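Local coordinates for protein CRISPR-associated endonuclease Cas12b (Alicyclobacillus acidoterrestris, PDB 5U31) that acts as an RNA-guided CRISPR endonuclease, cutting invading DNA with its RuvC domain after recognising a PAM and pairing the guide RNA with the target strand, at residues 566-571 with 580-585; 644-649 with 725-730; 844-849 with 887-892. The protein carries 3 engineered substitutions. One frame throughout, in Å; residues are numbered along the deposited sequence.

From the N terminus, contact 1 comes first and closes a short loop, the turn of the hairpin 566-572/578-587 in the first RuvC region. The chain then leaves the RuvC sheet for the bridge helix and REC2, where contact 2 closes a loop of 75 residues, mostly helical, about 50 Å from either of the other contacts between centres. Contact 3 follows once the chain has returned to the sheet, and closes a loop with helices 862-871 and 873-884. The three loops follow in series without nesting or crossing. Contacts 1 and 3 nevertheless meet in space, because strands 566-572 and 845-850 are parallel neighbours, and together they align four strands of one sheet.

Contact 1: residues 566-571 with 580-585; sequences RVMSVA and ISVFRV. Engineered in segment 566-571: Ala571 (natural residue Asp).
Arg566 runs alongside Arg584 with both side chains pointing the same way, and NH1 of Arg566 comes to 3.6 Å from CD of Arg584. The guanidinium planes are turned 43° against each other, and CG of Arg584 sits above one face of the Arg566 group, toward its rim. Glu616 makes salt bridges with NE of both arginines and Asp552 with NH2 of Arg566, which probably offsets the repulsion between the like charges. At Val567 the backbone forms a hydrogen-bonded pair with Phe583, Val567 N lying 3.1 Å from Phe583 O. The ring of Phe583, on the same face as Val567, meets the guide-binding His615 edge to face. These strands form the antiparallel β hairpin that begins the RNase H-like sheet of the RuvC domain. Met568, a selenomethionine, follows on the face of Arg566, in a non-hydrogen-bonded pair with Val582. With CG anti to the backbone N (chi1 -172°), Met568 CG approaches Val582 CG2 at 3.7 Å, while its SE reaches CD1 of Ile580 at 3.8 Å. Reciprocal N-H...O bonds join Ser569 and Ser581. On the other face, Ser569 OG accepts a weak bond of 2.9 Å from Ser581 OG and is itself hydrogen-bonded to the backbone O of Ala982 in helix 977-990. Val570 CG2 then meets Ile580 CG2 at 3.8 Å. Ala571, engineered in place of the active-site Asp, ends the segment.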
loop_
_atom_site.group_PDB
_atom_site.type_symbol
_atom_site.label_atom_id
_atom_site.label_comp_id
_atom_site.label_asym_id
_atom_site.label_seq_id
_atom_site.Cartn_x
_atom_site.Cartn_y
_atom_site.Cartn_z
ATOM N N ARG A 566 14.885 -13.256 21.602
ATOM C CA ARG A 566 14.101 -14.059 20.676
ATOM C C ARG A 566 13.655 -13.218 19.490
ATOM O O ARG A 566 13.371 -12.026 19.623
ATOM C CB ARG A 566 12.862 -14.657 21.349
ATOM C CG ARG A 566 13.164 -15.643 22.449
ATOM C CD ARG A 566 11.925 -15.965 23.265
ATOM N NE ARG A 566 12.176 -17.119 24.118
ATOM C CZ ARG A 566 12.747 -17.045 25.312
ATOM N NH1 ARG A 566 12.955 -18.149 26.017
ATOM N NH2 ARG A 566 13.108 -15.869 25.803
ATOM N N VAL A 567 13.575 -13.865 18.331
ATOM C CA VAL A 567 13.160 -13.227 17.088
ATOM C C VAL A 567 12.029 -14.048 16.487
ATOM O O VAL A 567 12.117 -15.279 16.424
ATOM C CB VAL A 567 14.326 -13.108 16.089
ATOM C CG1 VAL A 567 13.843 -12.505 14.779
ATOM C CG2 VAL A 567 15.460 -12.285 16.678
HETATM N N MSE A 568 10.975 -13.375 16.048
HETATM C CA MSE A 568 9.891 -14.068 15.371
HETATM C C MSE A 568 9.849 -13.680 13.900
HETATM O O MSE A 568 9.738 -12.503 13.568
HETATM C CB MSE A 568 8.553 -13.758 16.033
HETATM C CG MSE A 568 7.413 -14.587 15.489
HETATM SE SE MSE A 568 5.687 -14.018 16.176
HETATM C CE MSE A 568 5.593 -12.291 15.284
ATOM N N SER A 569 9.950 -14.668 13.016
ATOM C CA SER A 569 9.861 -14.415 11.587
ATOM C C SER A 569 8.437 -14.665 11.121
ATOM O O SER A 569 7.750 -15.550 11.635
ATOM C CB SER A 569 10.843 -15.288 10.806
ATOM O OG SER A 569 10.668 -16.656 11.117
ATOM N N VAL A 570 7.991 -13.870 10.154
ATOM C CA VAL A 570 6.601 -13.868 9.723
ATOM C C VAL A 570 6.557 -13.978 8.209
ATOM O O VAL A 570 7.190 -13.184 7.506
ATOM C CB VAL A 570 5.864 -12.597 10.185
ATOM C CG1 VAL A 570 4.412 -12.636 9.741
ATOM C CG2 VAL A 570 5.969 -12.441 11.684
ATOM N N ALA A 571 5.797 -14.947 7.709
ATOM C CA ALA A 571 5.587 -15.136 6.277
ATOM C C ALA A 571 4.144 -14.762 5.957
ATOM O O ALA A 571 3.225 -15.557 6.173
ATOM C CB ALA A 571 5.897 -16.568 5.862
ATOM N N ILE A 580 4.330 -17.943 11.402
ATOM C CA ILE A 580 5.411 -17.453 12.241
ATOM C C ILE A 580 6.218 -18.630 12.762
ATOM O O ILE A 580 5.744 -19.765 12.828
ATOM C CB ILE A 580 4.887 -16.588 13.410
ATOM C CG1 ILE A 580 4.139 -17.449 14.434
ATOM C CG2 ILE A 580 3.983 -15.478 12.891
ATOM C CD1 ILE A 580 4.942 -17.752 15.683
ATOM N N SER A 581 7.462 -18.340 13.128
ATOM C CA SER A 581 8.311 -19.294 13.825
ATOM C C SER A 581 9.222 -18.508 14.750
ATOM O O SER A 581 9.820 -17.513 14.330
ATOM C CB SER A 581 9.131 -20.144 12.851
ATOM O OG SER A 581 9.864 -19.320 11.970
ATOM N N VAL A 582 9.316 -18.951 15.999
ATOM C CA VAL A 582 10.022 -18.234 17.051
ATOM C C VAL A 582 11.321 -18.969 17.345
ATOM O O VAL A 582 11.330 -20.199 17.477
ATOM C CB VAL A 582 9.153 -18.105 18.316
ATOM C CG1 VAL A 582 9.932 -17.452 19.438
ATOM C CG2 VAL A 582 7.907 -17.308 18.014
ATOM N N PHE A 583 12.412 -18.218 17.435
ATOM C CA PHE A 583 13.725 -18.765 17.731
ATOM C C PHE A 583 14.328 -18.016 18.910
ATOM O O PHE A 583 14.104 -16.816 19.082
ATOM C CB PHE A 583 14.667 -18.671 16.522
ATOM C CG PHE A 583 14.489 -19.771 15.516
ATOM C CD1 PHE A 583 15.434 -20.778 15.398
ATOM C CD2 PHE A 583 13.383 -19.799 14.684
ATOM C CE1 PHE A 583 15.279 -21.790 14.469
ATOM C CE2 PHE A 583 13.223 -20.810 13.751
ATOM C CZ PHE A 583 14.173 -21.809 13.645
ATOM N N ARG A 584 15.097 -18.738 19.719
ATOM C CA ARG A 584 15.731 -18.193 20.910
ATOM C C ARG A 584 17.240 -18.352 20.795
ATOM O O ARG A 584 17.731 -19.398 20.362
ATOM C CB ARG A 584 15.213 -18.899 22.177
ATOM C CG ARG A 584 16.276 -19.176 23.238
ATOM C CD ARG A 584 15.704 -19.937 24.432
ATOM N NE ARG A 584 15.155 -21.237 24.055
ATOM C CZ ARG A 584 15.793 -22.393 24.207
ATOM N NH1 ARG A 584 17.007 -22.415 24.736
ATOM N NH2 ARG A 584 15.218 -23.527 23.835
ATOM N N VAL A 585 17.974 -17.307 21.166
ATOM C CA VAL A 585 19.430 -17.394 21.225
ATOM C C VAL A 585 19.816 -18.091 22.522
ATOM O O VAL A 585 19.332 -17.731 23.601
ATOM C CB VAL A 585 20.071 -16.001 21.125
ATOM C CG1 VAL A 585 21.579 -16.126 21.035
ATOM C CG2 VAL A 585 19.536 -15.253 19.924
#

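Contact 2: residues 644-649 with 725-730; sequences RQLRTQ and RHMGKQ. With SO4 (sulfate ion), chain G; nucleotides of chain B.
Leu646 and Gln649 of the bridge helix face Met727 and Gln730 of REC2 in an antiparallel helix pair whose short segments come no closer than 11.4 Å between axes, so side chains bridge the gap. The tight part centres on Gln649. The selenomethionine Met727 holds CG anti to the backbone N (chi1 -158°) and bends at its end, which lays SE and CE against Gln649; the two chains overlap head to tail, NE2 of Gln649 lying 3.4 Å from CG of Met727 and CB of Gln649 4.0 Å from SE of Met727. Leu646 CD2 lies 3.6 Å from Gln730 OE1 and also touches Met727 CG. Gln730 comes in nearly perpendicular to Gln649, whose NE2 donates to OE1 of Gln730 over 3.1 Å, the acceptor 22° out of the donor amide plane. The hydroxyl of Thr686 bonds OE1 of Gln649, so both ends of this buried amide are held. The outer flanks take no part in this packing and turn to a sulfate on one side and the guide RNA on the other. Arg644 meets the sulfate, probably left from the crystallisation medium, with its guanidinium edge, and Arg647 adds weak bonds. Arg725 NE bonds weakly to O2 of C47 of chain B, whose O2' lies over the guanidinium centre. Gly728 O accepts a bond of 3.1 Å from O2' of C48 of chain B.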
loop_
_atom_site.group_PDB
_atom_site.type_symbol
_atom_site.label_atom_id
_atom_site.label_comp_id
_atom_site.label_asym_id
_atom_site.label_seq_id
_atom_site.Cartn_x
_atom_site.Cartn_y
_atom_site.Cartn_z
ATOM N N ARG A 644 -22.828 -16.380 -9.669
ATOM C CA ARG A 644 -22.169 -16.987 -10.821
ATOM C C ARG A 644 -23.167 -17.332 -11.917
ATOM O O ARG A 644 -22.807 -17.355 -13.099
ATOM C CB ARG A 644 -21.387 -18.231 -10.397
ATOM C CG ARG A 644 -20.210 -17.928 -9.484
ATOM C CD ARG A 644 -19.340 -19.152 -9.241
ATOM N NE ARG A 644 -18.298 -18.872 -8.257
ATOM C CZ ARG A 644 -17.104 -18.366 -8.551
ATOM N NH1 ARG A 644 -16.791 -18.083 -9.809
ATOM N NH2 ARG A 644 -16.221 -18.142 -7.586
ATOM N N GLN A 645 -24.421 -17.598 -11.551
ATOM C CA GLN A 645 -25.453 -17.811 -12.558
ATOM C C GLN A 645 -25.681 -16.544 -13.371
ATOM O O GLN A 645 -25.594 -16.553 -14.605
ATOM C CB GLN A 645 -26.754 -18.259 -11.893
ATOM C CG GLN A 645 -26.713 -19.652 -11.315
ATOM C CD GLN A 645 -28.051 -20.070 -10.752
ATOM O OE1 GLN A 645 -28.714 -19.298 -10.059
ATOM N NE2 GLN A 645 -28.465 -21.291 -11.059
ATOM N N LEU A 646 -25.973 -15.436 -12.686
ATOM C CA LEU A 646 -26.245 -14.185 -13.381
ATOM C C LEU A 646 -25.050 -13.737 -14.210
ATOM O O LEU A 646 -25.226 -13.164 -15.292
ATOM C CB LEU A 646 -26.634 -13.106 -12.371
ATOM C CG LEU A 646 -27.848 -13.408 -11.488
ATOM C CD1 LEU A 646 -27.947 -12.392 -10.375
ATOM C CD2 LEU A 646 -29.134 -13.435 -12.294
ATOM N N ARG A 647 -23.833 -13.999 -13.731
ATOM C CA ARG A 647 -22.648 -13.549 -14.451
ATOM C C ARG A 647 -22.555 -14.206 -15.825
ATOM O O ARG A 647 -22.284 -13.529 -16.825
ATOM C CB ARG A 647 -21.393 -13.826 -13.620
ATOM C CG ARG A 647 -20.142 -13.160 -14.159
ATOM C CD ARG A 647 -18.894 -13.931 -13.771
ATOM N NE ARG A 647 -18.510 -13.704 -12.383
ATOM C CZ ARG A 647 -17.510 -14.334 -11.778
ATOM N NH1 ARG A 647 -17.223 -14.064 -10.513
ATOM N NH2 ARG A 647 -16.797 -15.239 -12.437
ATOM N N THR A 648 -22.796 -15.518 -15.901
ATOM C CA THR A 648 -22.751 -16.191 -17.196
ATOM C C THR A 648 -23.987 -15.899 -18.036
ATOM O O THR A 648 -23.902 -15.898 -19.269
ATOM C CB THR A 648 -22.597 -17.704 -17.024
ATOM O OG1 THR A 648 -23.834 -18.268 -16.573
ATOM C CG2 THR A 648 -21.494 -18.022 -16.026
ATOM N N GLN A 649 -25.139 -15.664 -17.399
ATOM C CA GLN A 649 -26.321 -15.256 -18.152
ATOM C C GLN A 649 -26.075 -13.943 -18.881
ATOM O O GLN A 649 -26.467 -13.789 -20.043
ATOM C CB GLN A 649 -27.528 -15.130 -17.222
ATOM C CG GLN A 649 -28.024 -16.444 -16.644
ATOM C CD GLN A 649 -29.427 -16.341 -16.062
ATOM O OE1 GLN A 649 -30.068 -17.351 -15.779
ATOM N NE2 GLN A 649 -29.909 -15.118 -15.886
ATOM N N ARG A 725 -35.317 -7.783 -19.332
ATOM C CA ARG A 725 -36.325 -7.506 -18.316
ATOM C C ARG A 725 -36.545 -8.712 -17.413
ATOM O O ARG A 725 -36.786 -8.551 -16.211
ATOM C CB ARG A 725 -37.636 -7.092 -18.984
ATOM C CG ARG A 725 -38.316 -5.891 -18.341
ATOM C CD ARG A 725 -39.557 -5.466 -19.117
ATOM N NE ARG A 725 -40.260 -4.364 -18.465
ATOM C CZ ARG A 725 -41.281 -4.517 -17.626
ATOM N NH1 ARG A 725 -41.857 -3.453 -17.080
ATOM N NH2 ARG A 725 -41.727 -5.732 -17.332
ATOM N N HIS A 726 -36.451 -9.922 -17.971
ATOM C CA HIS A 726 -36.549 -11.131 -17.159
ATOM C C HIS A 726 -35.388 -11.216 -16.178
ATOM O O HIS A 726 -35.592 -11.363 -14.968
ATOM C CB HIS A 726 -36.589 -12.363 -18.070
ATOM C CG HIS A 726 -36.763 -13.662 -17.344
ATOM N ND1 HIS A 726 -37.061 -13.735 -16.000
ATOM C CD2 HIS A 726 -36.681 -14.941 -17.782
ATOM C CE1 HIS A 726 -37.151 -15.004 -15.641
ATOM N NE2 HIS A 726 -36.924 -15.755 -16.704
HETATM N N MSE A 727 -34.164 -11.107 -16.679
HETATM C CA MSE A 727 -32.997 -11.176 -15.814
HETATM C C MSE A 727 -32.947 -9.995 -14.853
HETATM O O MSE A 727 -32.294 -10.056 -13.812
HETATM C CB MSE A 727 -31.717 -11.224 -16.639
HETATM C CG MSE A 727 -30.556 -11.810 -15.874
HETATM SE SE MSE A 727 -28.836 -11.353 -16.643
HETATM C CE MSE A 727 -29.228 -11.779 -18.494
ATOM N N GLY A 728 -33.636 -8.913 -15.216
ATOM C CA GLY A 728 -33.690 -7.759 -14.336
ATOM C C GLY A 728 -34.431 -8.049 -13.047
ATOM O O GLY A 728 -34.064 -7.544 -11.982
ATOM N N LYS A 729 -35.486 -8.862 -13.122
ATOM C CA LYS A 729 -36.173 -9.265 -11.902
ATOM C C LYS A 729 -35.329 -10.236 -11.090
ATOM O O LYS A 729 -35.461 -10.293 -9.863
ATOM C CB LYS A 729 -37.532 -9.883 -12.235
ATOM C CG LYS A 729 -38.552 -8.888 -12.776
ATOM C CD LYS A 729 -39.928 -9.520 -12.901
ATOM C CE LYS A 729 -40.981 -8.499 -13.312
ATOM N NZ LYS A 729 -42.351 -9.088 -13.315
ATOM N N GLN A 730 -34.455 -10.997 -11.751
ATOM C CA GLN A 730 -33.573 -11.900 -11.020
ATOM C C GLN A 730 -32.490 -11.130 -10.275
ATOM O O GLN A 730 -32.113 -11.506 -9.159
ATOM C CB GLN A 730 -32.947 -12.914 -11.976
ATOM C CG GLN A 730 -33.954 -13.765 -12.713
ATOM C CD GLN A 730 -33.302 -14.858 -13.529
ATOM O OE1 GLN A 730 -32.090 -14.846 -13.755
ATOM N NE2 GLN A 730 -34.105 -15.817 -13.972
HETATM S S SO4 G . -13.691 -15.637 -10.302
HETATM O O1 SO4 G . -14.757 -16.622 -10.119
HETATM O O2 SO4 G . -12.976 -15.937 -11.537
HETATM O O3 SO4 G . -14.238 -14.282 -10.378
HETATM O O4 SO4 G . -12.758 -15.730 -9.183
ATOM P P C B 47 -40.341 2.256 -14.800
ATOM O OP1 C B 47 -41.235 3.365 -14.384
ATOM O OP2 C B 47 -38.935 2.234 -14.321
ATOM O "O5'" C B 47 -41.061 0.913 -14.340
ATOM C "C5'" C B 47 -40.457 0.044 -13.396
ATOM C "C4'" C B 47 -40.118 -1.280 -14.025
ATOM O "O4'" C B 47 -40.048 -1.124 -15.466
ATOM C "C3'" C B 47 -38.763 -1.847 -13.642
ATOM O "O3'" C B 47 -38.786 -2.527 -12.401
ATOM C "C2'" C B 47 -38.412 -2.728 -14.836
ATOM O "O2'" C B 47 -39.082 -3.977 -14.756
ATOM C "C1'" C B 47 -39.010 -1.922 -15.993
ATOM N N1 C B 47 -38.008 -1.031 -16.631
ATOM C C2 C B 47 -37.409 -1.428 -17.832
ATOM O O2 C B 47 -37.734 -2.512 -18.350
ATOM N N3 C B 47 -36.493 -0.608 -18.405
ATOM C C4 C B 47 -36.161 0.554 -17.829
ATOM N N4 C B 47 -35.252 1.325 -18.426
ATOM C C5 C B 47 -36.748 0.981 -16.610
ATOM C C6 C B 47 -37.652 0.164 -16.063
ATOM P P C B 48 -37.951 -1.946 -11.160
ATOM O OP1 C B 48 -38.566 -2.475 -9.916
ATOM O OP2 C B 48 -37.794 -0.480 -11.331
ATOM O "O5'" C B 48 -36.511 -2.601 -11.345
ATOM C "C5'" C B 48 -36.375 -4.007 -11.477
ATOM C "C4'" C B 48 -34.984 -4.398 -11.904
ATOM O "O4'" C B 48 -34.770 -4.045 -13.292
ATOM C "C3'" C B 48 -33.840 -3.720 -11.175
ATOM O "O3'" C B 48 -33.575 -4.288 -9.908
ATOM C "C2'" C B 48 -32.687 -3.863 -12.161
ATOM O "O2'" C B 48 -32.125 -5.165 -12.095
ATOM C "C1'" C B 48 -33.412 -3.718 -13.500
ATOM N N1 C B 48 -33.329 -2.344 -14.039
ATOM C C2 C B 48 -32.187 -1.994 -14.753
ATOM O O2 C B 48 -31.296 -2.840 -14.891
ATOM N N3 C B 48 -32.082 -0.752 -15.267
ATOM C C4 C B 48 -33.073 0.123 -15.088
ATOM N N4 C B 48 -32.926 1.342 -15.614
ATOM C C5 C B 48 -34.258 -0.210 -14.365
ATOM C C6 C B 48 -34.344 -1.446 -13.861
#

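Contact 3: residues 844-849 with 887-892; sequences QLILLA and HDLLVG. Engineered in segment 844-849: Ala849 (natural residue Glu).
The carbonyl oxygen of Leu890 is gripped from strand 845-850 by two neighbours: the N-H of Ile846, at 2.6 Å between N and O, and the CA-H of Leu845. Ile846 O in turn accepts from Gly892 N at 2.8 Å, and Gly892 O from Leu848 N, while a longer bond from Leu890 N to Gln844 O starts the ladder. Beyond Leu848 stands Ala849, an engineered replacement for the active-site Glu, with its CB directed away from segment 887-892. This alternation of bonds defines a parallel pair, the short segments inclined by 17°; helices 862-871 and 873-884 join the two strands in a β-α-β crossover of the RNase H-like RuvC fold. On one face, the Leu845 side chain leaves CB on the far side from its own amide nitrogen (chi1 167°), carrying CD1 over the neighbouring strand, 3.9 Å from Leu890 CB and 3.6 Å from Gly892 N. On the opposite face, Ile846 CD1 meets Leu889 CD1 at 4.2 Å, and Leu848 CD1 comes to 4.1 Å from Val891 CG2; the side chains of Leu848 and Val891 both touch Phe877 of helix 873-884. Gln844 splits its amide between two backbone partners, OE1 to Arg566 N and NE2 to Leu561 O.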
loop_
_atom_site.group_PDB
_atom_site.type_symbol
_atom_site.label_atom_id
_atom_site.label_comp_id
_atom_site.label_asym_id
_atom_site.label_seq_id
_atom_site.Cartn_x
_atom_site.Cartn_y
_atom_site.Cartn_z
ATOM N N GLN A 844 11.869 -9.902 20.965
ATOM C CA GLN A 844 12.234 -8.499 20.841
ATOM C C GLN A 844 12.213 -8.005 19.401
ATOM O O GLN A 844 12.205 -6.789 19.184
ATOM C CB GLN A 844 13.616 -8.250 21.453
ATOM C CG GLN A 844 13.689 -8.469 22.961
ATOM C CD GLN A 844 13.797 -9.932 23.322
ATOM O OE1 GLN A 844 14.105 -10.766 22.472
ATOM N NE2 GLN A 844 13.535 -10.258 24.583
ATOM N N LEU A 845 12.187 -8.904 18.420
ATOM C CA LEU A 845 12.219 -8.516 17.018
ATOM C C LEU A 845 11.200 -9.329 16.233
ATOM O O LEU A 845 11.055 -10.535 16.450
ATOM C CB LEU A 845 13.621 -8.711 16.427
ATOM C CG LEU A 845 13.806 -8.641 14.911
ATOM C CD1 LEU A 845 13.408 -7.278 14.375
ATOM C CD2 LEU A 845 15.248 -8.955 14.558
ATOM N N ILE A 846 10.492 -8.655 15.330
ATOM C CA ILE A 846 9.618 -9.292 14.352
ATOM C C ILE A 846 10.303 -9.187 12.997
ATOM O O ILE A 846 10.544 -8.080 12.501
ATOM C CB ILE A 846 8.228 -8.640 14.317
ATOM C CG1 ILE A 846 7.483 -8.899 15.620
ATOM C CG2 ILE A 846 7.415 -9.162 13.147
ATOM C CD1 ILE A 846 6.222 -8.103 15.732
ATOM N N LEU A 847 10.619 -10.332 12.401
ATOM C CA LEU A 847 11.399 -10.382 11.168
ATOM C C LEU A 847 10.474 -10.724 10.003
ATOM O O LEU A 847 10.055 -11.875 9.850
ATOM C CB LEU A 847 12.530 -11.402 11.285
ATOM C CG LEU A 847 13.512 -11.400 10.115
ATOM C CD1 LEU A 847 14.186 -10.049 10.000
ATOM C CD2 LEU A 847 14.542 -12.498 10.271
ATOM N N LEU A 848 10.165 -9.725 9.183
ATOM C CA LEU A 848 9.352 -9.926 7.994
ATOM C C LEU A 848 10.238 -10.149 6.773
ATOM O O LEU A 848 11.458 -9.985 6.817
ATOM C CB LEU A 848 8.442 -8.724 7.763
ATOM C CG LEU A 848 7.361 -8.455 8.800
ATOM C CD1 LEU A 848 6.808 -7.077 8.574
ATOM C CD2 LEU A 848 6.277 -9.472 8.642
ATOM N N ALA A 849 9.610 -10.523 5.666
ATOM C CA ALA A 849 10.333 -10.613 4.408
ATOM C C ALA A 849 10.430 -9.237 3.771
ATOM O O ALA A 849 9.489 -8.439 3.830
ATOM C CB ALA A 849 9.648 -11.591 3.454
ATOM N N HIS A 887 4.902 -1.103 22.377
ATOM C CA HIS A 887 5.344 -2.336 23.011
ATOM C C HIS A 887 6.854 -2.519 22.979
ATOM O O HIS A 887 7.344 -3.528 23.496
ATOM C CB HIS A 887 4.668 -3.536 22.346
ATOM C CG HIS A 887 3.176 -3.437 22.305
ATOM N ND1 HIS A 887 2.382 -3.700 23.402
ATOM C CD2 HIS A 887 2.332 -3.101 21.299
ATOM C CE1 HIS A 887 1.113 -3.533 23.072
ATOM N NE2 HIS A 887 1.056 -3.170 21.802
ATOM N N ASP A 888 7.594 -1.577 22.391
ATOM C CA ASP A 888 9.048 -1.680 22.251
ATOM C C ASP A 888 9.458 -2.891 21.411
ATOM O O ASP A 888 10.502 -3.502 21.654
ATOM C CB ASP A 888 9.740 -1.726 23.617
ATOM C CG ASP A 888 9.478 -0.493 24.445
ATOM O OD1 ASP A 888 9.652 0.622 23.917
ATOM O OD2 ASP A 888 9.097 -0.638 25.623
ATOM N N LEU A 889 8.641 -3.251 20.422
ATOM C CA LEU A 889 8.935 -4.344 19.504
ATOM C C LEU A 889 9.563 -3.797 18.234
ATOM O O LEU A 889 8.998 -2.903 17.594
ATOM C CB LEU A 889 7.672 -5.120 19.139
ATOM C CG LEU A 889 6.942 -5.842 20.257
ATOM C CD1 LEU A 889 5.820 -6.667 19.664
ATOM C CD2 LEU A 889 7.924 -6.711 21.006
ATOM N N LEU A 890 10.713 -4.344 17.860
ATOM C CA LEU A 890 11.354 -3.993 16.603
ATOM C C LEU A 890 10.765 -4.839 15.484
ATOM O O LEU A 890 10.633 -6.059 15.626
ATOM C CB LEU A 890 12.861 -4.224 16.678
ATOM C CG LEU A 890 13.609 -3.700 17.900
ATOM C CD1 LEU A 890 15.031 -4.216 17.884
ATOM C CD2 LEU A 890 13.590 -2.192 17.919
ATOM N N VAL A 891 10.416 -4.204 14.373
ATOM C CA VAL A 891 10.032 -4.931 13.170
ATOM C C VAL A 891 11.078 -4.643 12.101
ATOM O O VAL A 891 11.363 -3.479 11.789
ATOM C CB VAL A 891 8.611 -4.576 12.704
ATOM C CG1 VAL A 891 8.113 -3.329 13.405
ATOM C CG2 VAL A 891 8.544 -4.435 11.180
ATOM N N GLY A 892 11.687 -5.713 11.580
ATOM C CA GLY A 892 12.669 -5.599 10.529
ATOM C C GLY A 892 12.340 -6.552 9.393
ATOM O O GLY A 892 11.437 -7.387 9.494
#